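Long-range contacts in ApaG protein (Pseudomonas aeruginosa, PDB 3NRF), which is of unknown function but folds as a small all-beta domain of the DUF4354 family, whose clan also holds the MPT63-MPB63 proteins: residues V7-R12 / S97-S102; R27-K32 / A92-S97; F31-V36 / G82-A87; S44-C49 / T70-K75. All blocks are in the same frame, centred on the assembly; numbering follows the deposited sequence. Where two conformers were deposited one is given.

Contact 1 of 4, residues V7-R12 / S97-S102; sequences VMVFAR and SLVRLS
Val9 is the knob at the middle of this contact, its two methyls parted between two neighbours on 97-102. CG1, anti to the backbone N (chi1 -177°), rests on the backbone of Val99, 3.5 Å from Val99 O, and meets the methyl Val99 CG1; CG2 turns the other way and lies 3.9 Å from Leu101 CG. Leu101 thus projects between two valines: its flank takes Val9, while its tip, CD1, comes in at about a right angle to Val7 and stands 3.9 Å from Val7 CB. At the other end Val99 CG2 packs directly on the small Ala11 CB, 3.7 Å away. Segment 7-12, on strand 7-21, and strand 98-102 belong to the two outermost strands of a six-stranded antiparallel sheet, counted within this chain, which curls so that these edges face each other with axes 6.8 Å apart at the closest. No direct hydrogen bond joins them. Instead a single water spans the gap, donating to Val9 O at 2.9 Å and to Val99 O at 2.7 Å. The backbone of Met8 to Arg12 pairs with an antiparallel strand of the second subunit, while Leu35 packs against Val7 and Val9 from within the chain.

Contact 2 of 4, residues R27-K32 / A92-S97; sequences RTQAFK and AVYGAS
The turn of 3-10 helix at 92-95, in the connection between strands 79-88 and 98-102, packs with the residues just after it on strand 24-37 around Arg27 to Phe31. Tyr94 spans Arg27 to Gln29. Its ring edge meets the backbone, where Thr28 O lies near the ring plane, 3.2 Å from Tyr94 CE1, and its hydroxyl end lies against the aliphatic root of Arg27, Tyr94 OH being 3.4 Å from Arg27 CB. The arginine chain crosses the tyrosine at about a right angle and then leads away, where NH1 bonds to Glu89 O. Val93 wedges in beside the ring: its CG1 comes to 3.7 Å from Arg27 O, and its CG2 to 3.8 Å from Gln29 CB. Further along, Phe31 points the CZ end of its ring at Ala96, 4.1 Å from Ala96 CB, with Ala96 O at the ring edge.

Gln29 carries its amide across to Tyr94, the two planes 79° apart, and OE1 stands 3.6 Å from Tyr94 CD1. A bend at chi2 (65°) folds the chain back along its own strand, so that NE2 gives a nearly straight bond of 2.9 Å to Ala30 O, on a lone pair and almost in the amide plane. NE2 also bonds to Gly14 O, and OE1 receives Lys16 NZ, which together fix the amide's rotation. Tyr94 OH is hydrogen-bonded to Gly17 O. With no hydrogen bond between the segments, van der Waals contacts, several of them carbon against oxygen, join turn and strand, while the polar ends of Arg27, Gln29 and Tyr94 are bonded elsewhere.

Contact 3 of 4, residues F31-V36 / G82-A87; sequences FKVRLV and GDAIFA
The rings of Phe31 and Phe86 meet with their planes 78° apart and their centroids separated by 5.7 Å, an oblique aromatic pair. The closest atoms are the CD1 carbons, Phe31 CD1 lying 3.6 Å from Phe86 CD1 at the edge of the Phe86 ring. The two side chains cross at about a right angle. On the same face of the sheet Val33 sends CG2 toward Ala84, 4.1 Å from Ala84 CB, and Leu62 of strand 59-65 packs on both Ala84 and Phe86.

The other face carries an ion pair. Lys32 starts out extended, with CG anti to the backbone N, then bends at chi2 and chi3 so that its chain curls over the carboxylate of Asp83. NZ lies 3.0 Å from both Asp83 OD1 and Asp83 OD2, straddling the two oxygens in a salt bridge whose hydrogen bonds are individually weak; the curl also brings Lys32 CE to 3.2 Å from Asp83 OD1. A molecule of methylpentanediol, probably from the crystallisation liquor, is bound against this lysine.

Between the faces runs the backbone pairing. Phe31 and Ala84 exchange two hydrogen bonds, as do Val33 and Gly82, the straightest being Val33 N to Gly82 O at 2.8 Å and 174°. Lys32 and Asp83 form the non-hydrogen-bonded pair between them, their CA atoms 4.4 Å apart. Such alternation marks adjacent antiparallel strands, here 24-37 and 79-88, strongly twisted inside the six-stranded sheet; the face of Phe31, Val33, Ala84 and Phe86 is buried, that of Lys32, Asp83 and Ile85 mixed and partly exposed.

Contact 4 of 4, residues S44-C49 / T70-K75; sequences SLKNSC and TADTLK
In the Asp72 conformer given here, Lys46 and Asp72 close the outer side of this contact with a salt bridge, while Leu45 fills the inner one. The tight part is at Leu45, where the backbone N donates to Asp72 O at 2.8 Å and 167°, reaching it from above the carbonyl plane. The side chain continues inward past Ala71, its CB 3.7 Å from Ala71 O. Beside it the backbones of Ser44 and Thr73 come close as a non-hydrogen-bonded antiparallel pair, with Thr73 CG2 4.0 Å from Ser44 CA.

The exposed side is ionic and watery. Lys46 leaves its backbone extended, then turns at chi3 and chi4 to bring NZ back over the carboxylate, 2.8 Å from Asp72 OD2 on the syn side but 33° out of plane; the second bond, to OD1, is weak. In this conformer a water links Asp72 OD1, to which it donates, with Ser44 OG. That hydroxyl also accepts from Lys46 N at 3.1 Å, forming an ST turn at the start of the type I beta turn from Leu45 to Ser48. The second deposited conformer of Asp72 is consistent with some mobility on this side.

Strands 43-44 and 73-74 make a small two-stranded sheet of their own. Leu45 and Leu74 both pack on Leu35 of strand 24-37, and beyond the beta turn the chain enters strand 49-53, where Cys49 is joined to Cys105 by a disulfide.

Contacts 1, 2 and 3 all draw on the six-stranded antiparallel sheet. Strand 24-37 lies beside both 7-21 and 79-88 and serves contacts 2 and 3, which share Phe31 and Lys32; their centres are 11 Å apart. Contact 1, 8 Å from contact 3 between centres, joins the strands that are outermost within this chain and brings together the start and end of the chain. Within the span it encloses come, from outside inward, contacts 2, 3 and 4. Contact 4 belongs to the small two-stranded sheet, its centre 23 Å from that of contact 2 and across the chain's centre. Leu45 touches both Leu35 and Leu101, tying this end to contacts 3 and 1.

Contact 1 of 4, residues V7-R12 / S97-S102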
loop_
_atom_site.group_PDB
_atom_site.type_symbol
_atom_site.label_atom_id
_atom_site.label_comp_id
_atom_site.label_asym_id
_atom_site.label_seq_id
_atom_site.Cartn_x
_atom_site.Cartn_y
_atom_site.Cartn_z
ATOM N N VAL B 7 8.521 -21.126 20.435
ATOM C CA VAL B 7 8.946 -20.540 19.176
ATOM C C VAL B 7 8.312 -19.158 19.002
ATOM O O VAL B 7 7.098 -18.945 19.172
ATOM C CB VAL B 7 8.643 -21.491 17.989
ATOM C CG1 VAL B 7 8.999 -20.851 16.625
ATOM C CG2 VAL B 7 9.401 -22.825 18.180
HETATM N N MSE B 8 9.166 -18.208 18.663
HETATM C CA MSE B 8 8.747 -16.843 18.394
HETATM C C MSE B 8 8.523 -16.739 16.892
HETATM O O MSE B 8 9.327 -17.225 16.069
HETATM C CB MSE B 8 9.800 -15.873 18.821
HETATM C CG MSE B 8 10.233 -16.095 20.204
HETATM SE SE MSE B 8 11.467 -14.728 20.806
HETATM C CE MSE B 8 10.437 -13.168 20.399
ATOM N N VAL B 9 7.411 -16.129 16.522
ATOM C CA VAL B 9 7.035 -15.957 15.156
ATOM C C VAL B 9 6.988 -14.492 14.786
ATOM O O VAL B 9 6.136 -13.736 15.268
ATOM C CB VAL B 9 5.598 -16.540 14.874
ATOM C CG1 VAL B 9 5.239 -16.424 13.414
ATOM C CG2 VAL B 9 5.563 -18.014 15.339
ATOM N N PHE B 10 7.883 -14.100 13.891
ATOM C CA PHE B 10 7.969 -12.720 13.423
ATOM C C PHE B 10 7.461 -12.685 12.029
ATOM O O PHE B 10 7.867 -13.500 11.205
ATOM C CB PHE B 10 9.432 -12.229 13.425
ATOM C CG PHE B 10 10.079 -12.198 14.776
ATOM C CD1 PHE B 10 10.634 -13.324 15.340
ATOM C CD2 PHE B 10 10.154 -10.987 15.481
ATOM C CE1 PHE B 10 11.247 -13.251 16.585
ATOM C CE2 PHE B 10 10.751 -10.915 16.698
ATOM C CZ PHE B 10 11.293 -12.049 17.262
ATOM N N ALA B 11 6.621 -11.729 11.712
ATOM C CA ALA B 11 6.062 -11.631 10.383
ATOM C C ALA B 11 5.972 -10.228 9.874
ATOM O O ALA B 11 5.686 -9.311 10.631
ATOM C CB ALA B 11 4.674 -12.297 10.337
ATOM N N ARG B 12 6.221 -10.053 8.581
ATOM C CA ARG B 12 6.135 -8.749 7.948
ATOM C C ARG B 12 5.203 -8.866 6.753
ATOM O O ARG B 12 5.373 -9.786 5.924
ATOM C CB ARG B 12 7.533 -8.316 7.456
ATOM C CG ARG B 12 7.579 -6.967 6.769
ATOM C CD ARG B 12 9.040 -6.655 6.299
ATOM N NE ARG B 12 9.430 -7.521 5.184
ATOM N N SER B 97 -3.589 -9.745 10.575
ATOM C CA SER B 97 -2.671 -8.852 11.263
ATOM C C SER B 97 -1.802 -9.595 12.269
ATOM O O SER B 97 -1.118 -9.008 13.087
ATOM C CB SER B 97 -3.456 -7.751 11.953
ATOM O OG SER B 97 -4.373 -8.240 12.928
ATOM N N LEU B 98 -1.836 -10.911 12.197
ATOM C CA LEU B 98 -1.078 -11.780 13.103
ATOM C C LEU B 98 -0.774 -13.076 12.394
ATOM O O LEU B 98 -1.659 -13.614 11.719
ATOM C CB LEU B 98 -1.885 -12.058 14.368
ATOM C CG LEU B 98 -1.190 -12.861 15.449
ATOM C CD1 LEU B 98 0.059 -12.132 15.976
ATOM C CD2 LEU B 98 -2.201 -13.121 16.561
ATOM N N VAL B 99 0.465 -13.536 12.487
ATOM C CA VAL B 99 0.881 -14.867 12.066
ATOM C C VAL B 99 1.316 -15.580 13.351
ATOM O O VAL B 99 2.130 -15.095 14.165
ATOM C CB VAL B 99 1.982 -14.879 10.998
ATOM C CG1 VAL B 99 2.316 -16.285 10.617
ATOM C CG2 VAL B 99 1.477 -14.102 9.776
ATOM N N ARG B 100 0.761 -16.757 13.548
ATOM C CA ARG B 100 1.077 -17.542 14.723
ATOM C C ARG B 100 1.117 -19.030 14.396
ATOM O O ARG B 100 0.781 -19.469 13.275
ATOM C CB ARG B 100 0.107 -17.216 15.894
ATOM C CG ARG B 100 -1.397 -17.268 15.620
ATOM C CD ARG B 100 -2.207 -16.929 16.911
ATOM N NE ARG B 100 -2.016 -17.935 17.945
ATOM C CZ ARG B 100 -2.370 -17.832 19.234
ATOM N NH1 ARG B 100 -2.935 -16.722 19.726
ATOM N NH2 ARG B 100 -2.126 -18.857 20.042
ATOM N N LEU B 101 1.559 -19.798 15.373
ATOM C CA LEU B 101 1.595 -21.243 15.230
ATOM C C LEU B 101 0.293 -21.822 15.831
ATOM O O LEU B 101 -0.300 -21.240 16.749
ATOM C CB LEU B 101 2.800 -21.813 15.917
ATOM C CG LEU B 101 4.142 -21.662 15.202
ATOM C CD1 LEU B 101 5.231 -22.066 16.183
ATOM C CD2 LEU B 101 4.241 -22.526 13.929
ATOM N N SER B 102 -0.153 -22.943 15.254
ATOM C CA SER B 102 -1.356 -23.645 15.688
ATOM C C SER B 102 -1.098 -25.131 15.492
ATOM O O SER B 102 -0.265 -25.533 14.665
ATOM C CB SER B 102 -2.552 -23.275 14.820
ATOM O OG SER B 102 -3.703 -24.040 15.218
HETATM O O HOH W 1 3.709 -12.859 13.975
#

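Contact 2 of 4, residues R27-K32 / A92-S97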
loop_
_atom_site.group_PDB
_atom_site.type_symbol
_atom_site.label_atom_id
_atom_site.label_comp_id
_atom_site.label_asym_id
_atom_site.label_seq_id
_atom_site.Cartn_x
_atom_site.Cartn_y
_atom_site.Cartn_z
ATOM N N ARG B 27 -8.340 -14.200 -2.811
ATOM C CA ARG B 27 -7.377 -13.123 -2.585
ATOM C C ARG B 27 -6.243 -13.680 -1.754
ATOM O O ARG B 27 -6.469 -14.613 -0.934
ATOM C CB ARG B 27 -8.024 -11.955 -1.861
ATOM C CG ARG B 27 -8.853 -11.060 -2.727
ATOM C CD ARG B 27 -10.150 -11.698 -3.249
ATOM N NE ARG B 27 -10.956 -10.699 -3.952
ATOM C CZ ARG B 27 -12.160 -10.932 -4.474
ATOM N NH1 ARG B 27 -12.689 -12.148 -4.348
ATOM N NH2 ARG B 27 -12.795 -9.960 -5.098
ATOM N N THR B 28 -5.028 -13.186 -1.991
ATOM C CA THR B 28 -3.850 -13.671 -1.284
ATOM C C THR B 28 -3.122 -12.551 -0.567
ATOM O O THR B 28 -3.124 -11.410 -1.030
ATOM C CB THR B 28 -2.847 -14.360 -2.213
ATOM O OG1 THR B 28 -2.421 -13.425 -3.220
ATOM C CG2 THR B 28 -3.487 -15.598 -2.877
ATOM N N GLN B 29 -2.574 -12.872 0.602
ATOM C CA GLN B 29 -1.737 -11.936 1.367
ATOM C C GLN B 29 -0.446 -12.667 1.732
ATOM O O GLN B 29 -0.468 -13.674 2.439
ATOM C CB GLN B 29 -2.427 -11.459 2.651
ATOM C CG GLN B 29 -1.528 -10.573 3.520
ATOM C CD GLN B 29 -1.175 -9.260 2.856
ATOM O OE1 GLN B 29 -2.048 -8.438 2.570
ATOM N NE2 GLN B 29 0.132 -9.069 2.612
ATOM N N ALA B 30 0.699 -12.144 1.280
ATOM C CA ALA B 30 1.977 -12.724 1.576
ATOM C C ALA B 30 2.577 -12.096 2.804
ATOM O O ALA B 30 2.281 -10.953 3.107
ATOM C CB ALA B 30 2.955 -12.543 0.383
ATOM N N PHE B 31 3.391 -12.887 3.493
ATOM C CA PHE B 31 4.175 -12.445 4.602
ATOM C C PHE B 31 5.571 -13.036 4.506
ATOM O O PHE B 31 5.748 -14.181 4.051
ATOM C CB PHE B 31 3.624 -12.956 5.941
ATOM C CG PHE B 31 2.270 -12.405 6.321
ATOM C CD1 PHE B 31 1.112 -12.955 5.770
ATOM C CD2 PHE B 31 2.151 -11.420 7.245
ATOM C CE1 PHE B 31 -0.125 -12.493 6.149
ATOM C CE2 PHE B 31 0.885 -10.935 7.605
ATOM C CZ PHE B 31 -0.224 -11.481 7.058
ATOM N N LYS B 32 6.559 -12.286 4.990
ATOM C CA LYS B 32 7.862 -12.895 5.274
ATOM C C LYS B 32 7.813 -13.247 6.760
ATOM O O LYS B 32 7.410 -12.394 7.570
ATOM C CB LYS B 32 8.975 -11.909 5.003
ATOM C CG LYS B 32 10.378 -12.457 5.274
ATOM C CD LYS B 32 10.879 -13.331 4.188
ATOM C CE LYS B 32 11.273 -12.499 2.933
ATOM N NZ LYS B 32 11.560 -13.432 1.804
ATOM N N ALA B 92 -11.083 -10.612 3.146
ATOM C CA ALA B 92 -10.805 -10.699 4.612
ATOM C C ALA B 92 -9.352 -10.950 4.956
ATOM O O ALA B 92 -8.873 -10.438 6.006
ATOM C CB ALA B 92 -11.687 -11.744 5.286
ATOM N N VAL B 93 -8.631 -11.668 4.096
ATOM C CA VAL B 93 -7.238 -11.936 4.390
ATOM C C VAL B 93 -6.404 -10.677 4.478
ATOM O O VAL B 93 -5.342 -10.673 5.098
ATOM C CB VAL B 93 -6.641 -12.956 3.435
ATOM C CG1 VAL B 93 -6.425 -12.325 2.011
ATOM C CG2 VAL B 93 -5.375 -13.557 3.960
ATOM N N TYR B 94 -6.870 -9.593 3.839
ATOM C CA TYR B 94 -6.141 -8.332 3.913
ATOM C C TYR B 94 -6.149 -7.734 5.274
ATOM O O TYR B 94 -5.264 -6.869 5.582
ATOM C CB TYR B 94 -6.695 -7.373 2.863
ATOM C CG TYR B 94 -6.468 -7.931 1.481
ATOM C CD1 TYR B 94 -5.312 -8.646 1.146
ATOM C CD2 TYR B 94 -7.379 -7.714 0.459
ATOM C CE1 TYR B 94 -5.121 -9.170 -0.072
ATOM C CE2 TYR B 94 -7.147 -8.203 -0.829
ATOM C CZ TYR B 94 -6.010 -8.946 -1.097
ATOM O OH TYR B 94 -5.847 -9.403 -2.409
ATOM N N GLY B 95 -7.121 -8.167 6.076
ATOM C CA GLY B 95 -7.229 -7.799 7.481
ATOM C C GLY B 95 -6.438 -8.718 8.420
ATOM O O GLY B 95 -6.545 -8.541 9.637
ATOM N N ALA B 96 -5.718 -9.707 7.874
ATOM C CA ALA B 96 -4.854 -10.604 8.693
ATOM C C ALA B 96 -3.747 -9.703 9.276
ATOM O O ALA B 96 -3.052 -8.999 8.538
ATOM C CB ALA B 96 -4.267 -11.692 7.887
ATOM N N SER B 97 -3.589 -9.745 10.575
ATOM C CA SER B 97 -2.671 -8.852 11.263
ATOM C C SER B 97 -1.802 -9.595 12.269
ATOM O O SER B 97 -1.118 -9.008 13.087
ATOM C CB SER B 97 -3.456 -7.751 11.953
ATOM O OG SER B 97 -4.373 -8.240 12.928
#

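Contact 3 of 4, residues F31-V36 / G82-A87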
loop_
_atom_site.group_PDB
_atom_site.type_symbol
_atom_site.label_atom_id
_atom_site.label_comp_id
_atom_site.label_asym_id
_atom_site.label_seq_id
_atom_site.Cartn_x
_atom_site.Cartn_y
_atom_site.Cartn_z
ATOM N N PHE B 31 3.391 -12.887 3.493
ATOM C CA PHE B 31 4.175 -12.445 4.602
ATOM C C PHE B 31 5.571 -13.036 4.506
ATOM O O PHE B 31 5.748 -14.181 4.051
ATOM C CB PHE B 31 3.624 -12.956 5.941
ATOM C CG PHE B 31 2.270 -12.405 6.321
ATOM C CD1 PHE B 31 1.112 -12.955 5.770
ATOM C CD2 PHE B 31 2.151 -11.420 7.245
ATOM C CE1 PHE B 31 -0.125 -12.493 6.149
ATOM C CE2 PHE B 31 0.885 -10.935 7.605
ATOM C CZ PHE B 31 -0.224 -11.481 7.058
ATOM N N LYS B 32 6.559 -12.286 4.990
ATOM C CA LYS B 32 7.862 -12.895 5.274
ATOM C C LYS B 32 7.813 -13.247 6.760
ATOM O O LYS B 32 7.410 -12.394 7.570
ATOM C CB LYS B 32 8.975 -11.909 5.003
ATOM C CG LYS B 32 10.378 -12.457 5.274
ATOM C CD LYS B 32 10.879 -13.331 4.188
ATOM C CE LYS B 32 11.273 -12.499 2.933
ATOM N NZ LYS B 32 11.560 -13.432 1.804
ATOM N N VAL B 33 8.163 -14.489 7.104
ATOM C CA VAL B 33 8.067 -15.024 8.434
ATOM C C VAL B 33 9.430 -15.557 8.893
ATOM O O VAL B 33 10.114 -16.247 8.125
ATOM C CB VAL B 33 7.038 -16.203 8.476
ATOM C CG1 VAL B 33 6.925 -16.783 9.867
ATOM C CG2 VAL B 33 5.669 -15.746 7.958
ATOM N N ARG B 34 9.771 -15.313 10.151
ATOM C CA ARG B 34 10.980 -15.879 10.766
ATOM C C ARG B 34 10.553 -16.616 12.023
ATOM O O ARG B 34 9.852 -16.054 12.861
ATOM C CB ARG B 34 12.006 -14.810 11.146
ATOM C CG ARG B 34 13.275 -15.440 11.759
ATOM C CD ARG B 34 14.362 -14.429 12.059
ATOM N NE ARG B 34 14.738 -13.672 10.868
ATOM C CZ ARG B 34 15.667 -12.706 10.870
ATOM N NH1 ARG B 34 16.256 -12.370 12.004
ATOM N NH2 ARG B 34 15.965 -12.054 9.752
ATOM N N LEU B 35 10.957 -17.871 12.161
ATOM C CA LEU B 35 10.673 -18.632 13.358
ATOM C C LEU B 35 11.973 -18.686 14.134
ATOM O O LEU B 35 12.997 -19.036 13.542
ATOM C CB LEU B 35 10.236 -20.050 13.020
ATOM C CG LEU B 35 9.065 -20.130 12.051
ATOM C CD1 LEU B 35 8.815 -21.599 11.765
ATOM C CD2 LEU B 35 7.803 -19.427 12.627
ATOM N N VAL B 36 11.915 -18.327 15.425
ATOM C CA VAL B 36 13.073 -18.291 16.308
ATOM C C VAL B 36 12.822 -19.148 17.555
ATOM O O VAL B 36 11.919 -18.850 18.339
ATOM C CB VAL B 36 13.413 -16.835 16.777
ATOM C CG1 VAL B 36 14.655 -16.830 17.698
ATOM C CG2 VAL B 36 13.627 -15.906 15.573
ATOM N N GLY B 82 11.341 -17.512 5.749
ATOM C CA GLY B 82 10.849 -17.643 4.380
ATOM C C GLY B 82 9.521 -16.933 4.195
ATOM O O GLY B 82 9.016 -16.292 5.102
ATOM N N ASP B 83 8.953 -17.051 3.015
ATOM C CA ASP B 83 7.638 -16.479 2.709
ATOM C C ASP B 83 6.508 -17.465 2.888
ATOM O O ASP B 83 6.684 -18.675 2.732
ATOM C CB ASP B 83 7.627 -15.968 1.289
ATOM C CG ASP B 83 8.685 -14.889 1.093
ATOM O OD1 ASP B 83 8.594 -13.855 1.782
ATOM O OD2 ASP B 83 9.617 -15.091 0.295
ATOM N N ALA B 84 5.354 -16.929 3.260
ATOM C CA ALA B 84 4.145 -17.718 3.478
ATOM C C ALA B 84 2.995 -16.922 2.896
ATOM O O ALA B 84 2.928 -15.680 3.094
ATOM C CB ALA B 84 3.927 -17.954 4.969
ATOM N N ILE B 85 2.114 -17.560 2.141
ATOM C CA ILE B 85 1.008 -16.840 1.515
ATOM C C ILE B 85 -0.325 -17.426 1.970
ATOM O O ILE B 85 -0.533 -18.643 1.825
ATOM C CB ILE B 85 1.076 -16.879 -0.049
ATOM C CG1 ILE B 85 2.368 -16.276 -0.555
ATOM C CG2 ILE B 85 -0.062 -16.119 -0.635
ATOM C CD1 ILE B 85 2.485 -16.315 -2.104
ATOM N N PHE B 86 -1.188 -16.581 2.505
ATOM C CA PHE B 86 -2.490 -16.943 3.013
ATOM C C PHE B 86 -3.582 -16.450 2.108
ATOM O O PHE B 86 -3.391 -15.494 1.340
ATOM C CB PHE B 86 -2.697 -16.449 4.460
ATOM C CG PHE B 86 -1.633 -16.930 5.428
ATOM C CD1 PHE B 86 -0.448 -16.223 5.568
ATOM C CD2 PHE B 86 -1.788 -18.121 6.165
ATOM C CE1 PHE B 86 0.544 -16.643 6.423
ATOM C CE2 PHE B 86 -0.775 -18.542 7.025
ATOM C CZ PHE B 86 0.383 -17.789 7.157
ATOM N N ALA B 87 -4.762 -17.034 2.246
ATOM C CA ALA B 87 -5.881 -16.745 1.330
ATOM C C ALA B 87 -7.247 -16.659 1.988
ATOM O O ALA B 87 -7.499 -17.207 3.065
ATOM C CB ALA B 87 -5.946 -17.868 0.248
#

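Contact 4 of 4, residues S44-C49 / T70-K75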
loop_
_atom_site.group_PDB
_atom_site.type_symbol
_atom_site.label_atom_id
_atom_site.label_comp_id
_atom_site.label_asym_id
_atom_site.label_seq_id
_atom_site.Cartn_x
_atom_site.Cartn_y
_atom_site.Cartn_z
ATOM N N SER B 44 9.757 -29.735 18.404
ATOM C CA SER B 44 9.138 -30.301 17.210
ATOM C C SER B 44 8.059 -29.368 16.696
ATOM O O SER B 44 7.282 -28.823 17.477
ATOM C CB SER B 44 8.484 -31.665 17.481
ATOM O OG SER B 44 7.913 -32.164 16.277
ATOM N N LEU B 45 8.025 -29.199 15.379
ATOM C CA LEU B 45 6.974 -28.430 14.706
ATOM C C LEU B 45 6.157 -29.371 13.816
ATOM O O LEU B 45 5.353 -28.933 12.990
ATOM C CB LEU B 45 7.597 -27.320 13.854
ATOM C CG LEU B 45 8.374 -26.217 14.585
ATOM C CD1 LEU B 45 9.005 -25.280 13.580
ATOM C CD2 LEU B 45 7.492 -25.456 15.550
ATOM N N LYS B 46 6.338 -30.675 14.017
ATOM C CA LYS B 46 5.727 -31.689 13.160
ATOM C C LYS B 46 4.215 -31.555 13.127
ATOM O O LYS B 46 3.618 -31.625 12.071
ATOM C CB LYS B 46 6.111 -33.106 13.630
ATOM C CG LYS B 46 5.734 -34.220 12.634
ATOM C CD LYS B 46 6.081 -35.649 13.149
ATOM C CE LYS B 46 7.596 -35.895 13.232
ATOM N NZ LYS B 46 8.273 -35.825 11.892
ATOM N N ASN B 47 3.603 -31.392 14.296
ATOM C CA ASN B 47 2.141 -31.291 14.359
ATOM C C ASN B 47 1.617 -29.859 14.382
ATOM O O ASN B 47 0.489 -29.626 14.790
ATOM C CB ASN B 47 1.651 -32.079 15.576
ATOM C CG ASN B 47 2.022 -33.540 15.483
ATOM O OD1 ASN B 47 1.985 -34.136 14.395
ATOM N ND2 ASN B 47 2.389 -34.125 16.615
ATOM N N SER B 48 2.435 -28.923 13.897
ATOM C CA SER B 48 2.117 -27.494 13.895
ATOM C C SER B 48 2.055 -26.899 12.473
ATOM O O SER B 48 2.601 -27.443 11.510
ATOM C CB SER B 48 3.189 -26.719 14.650
ATOM O OG SER B 48 3.317 -27.156 15.995
ATOM N N CYS B 49 1.388 -25.758 12.353
ATOM C CA CYS B 49 1.288 -25.042 11.075
ATOM C C CYS B 49 1.172 -23.561 11.358
ATOM O O CYS B 49 0.775 -23.174 12.464
ATOM C CB CYS B 49 0.045 -25.459 10.263
ATOM S SG CYS B 49 -1.532 -25.463 11.239
ATOM N N THR B 70 9.080 -25.250 6.624
ATOM C CA THR B 70 8.504 -26.592 6.819
ATOM C C THR B 70 9.432 -27.518 7.643
ATOM O O THR B 70 9.226 -28.731 7.696
ATOM C CB THR B 70 8.168 -27.285 5.467
ATOM O OG1 THR B 70 9.374 -27.677 4.798
ATOM C CG2 THR B 70 7.345 -26.378 4.550
ATOM N N ALA B 71 10.443 -26.958 8.294
ATOM C CA ALA B 71 11.322 -27.768 9.160
ATOM C C ALA B 71 10.558 -28.597 10.218
ATOM O O ALA B 71 9.646 -28.088 10.885
ATOM C CB ALA B 71 12.342 -26.864 9.861
ATOM N N ASP B 72 10.968 -29.854 10.380
ATOM C CA ASP B 72 10.331 -30.764 11.332
ATOM C C ASP B 72 10.581 -30.338 12.775
ATOM O O ASP B 72 9.746 -30.580 13.642
ATOM C CB ASP B 72 10.824 -32.198 11.131
ATOM C CG ASP B 72 9.961 -33.217 11.853
ATOM O OD1 ASP B 72 10.517 -34.121 12.518
ATOM O OD2 ASP B 72 8.715 -33.096 11.765
ATOM N N THR B 73 11.750 -29.737 13.033
ATOM C CA THR B 73 12.113 -29.257 14.361
ATOM C C THR B 73 12.973 -27.991 14.260
ATOM O O THR B 73 13.511 -27.690 13.194
ATOM C CB THR B 73 12.915 -30.294 15.169
ATOM O OG1 THR B 73 14.271 -30.349 14.683
ATOM C CG2 THR B 73 12.257 -31.706 15.075
ATOM N N LEU B 74 13.100 -27.278 15.372
ATOM C CA LEU B 74 13.951 -26.087 15.458
ATOM C C LEU B 74 14.936 -26.341 16.611
ATOM O O LEU B 74 14.509 -26.623 17.731
ATOM C CB LEU B 74 13.097 -24.830 15.674
ATOM C CG LEU B 74 13.471 -23.606 14.823
ATOM C CD1 LEU B 74 13.365 -23.943 13.319
ATOM C CD2 LEU B 74 12.567 -22.408 15.126
ATOM N N LYS B 75 16.242 -26.298 16.338
ATOM C CA LYS B 75 17.244 -26.476 17.391
ATOM C C LYS B 75 17.214 -25.261 18.318
ATOM O O LYS B 75 16.798 -24.185 17.905
ATOM C CB LYS B 75 18.660 -26.681 16.807
ATOM C CG LYS B 75 18.846 -27.986 16.069
ATOM C CD LYS B 75 18.917 -29.168 17.005
ATOM C CE LYS B 75 19.180 -30.458 16.238
ATOM N NZ LYS B 75 19.374 -31.591 17.176
HETATM O O HOH W 2 9.625 -33.922 15.077
HETATM O O HOH W 3 6.747 -29.019 10.118
#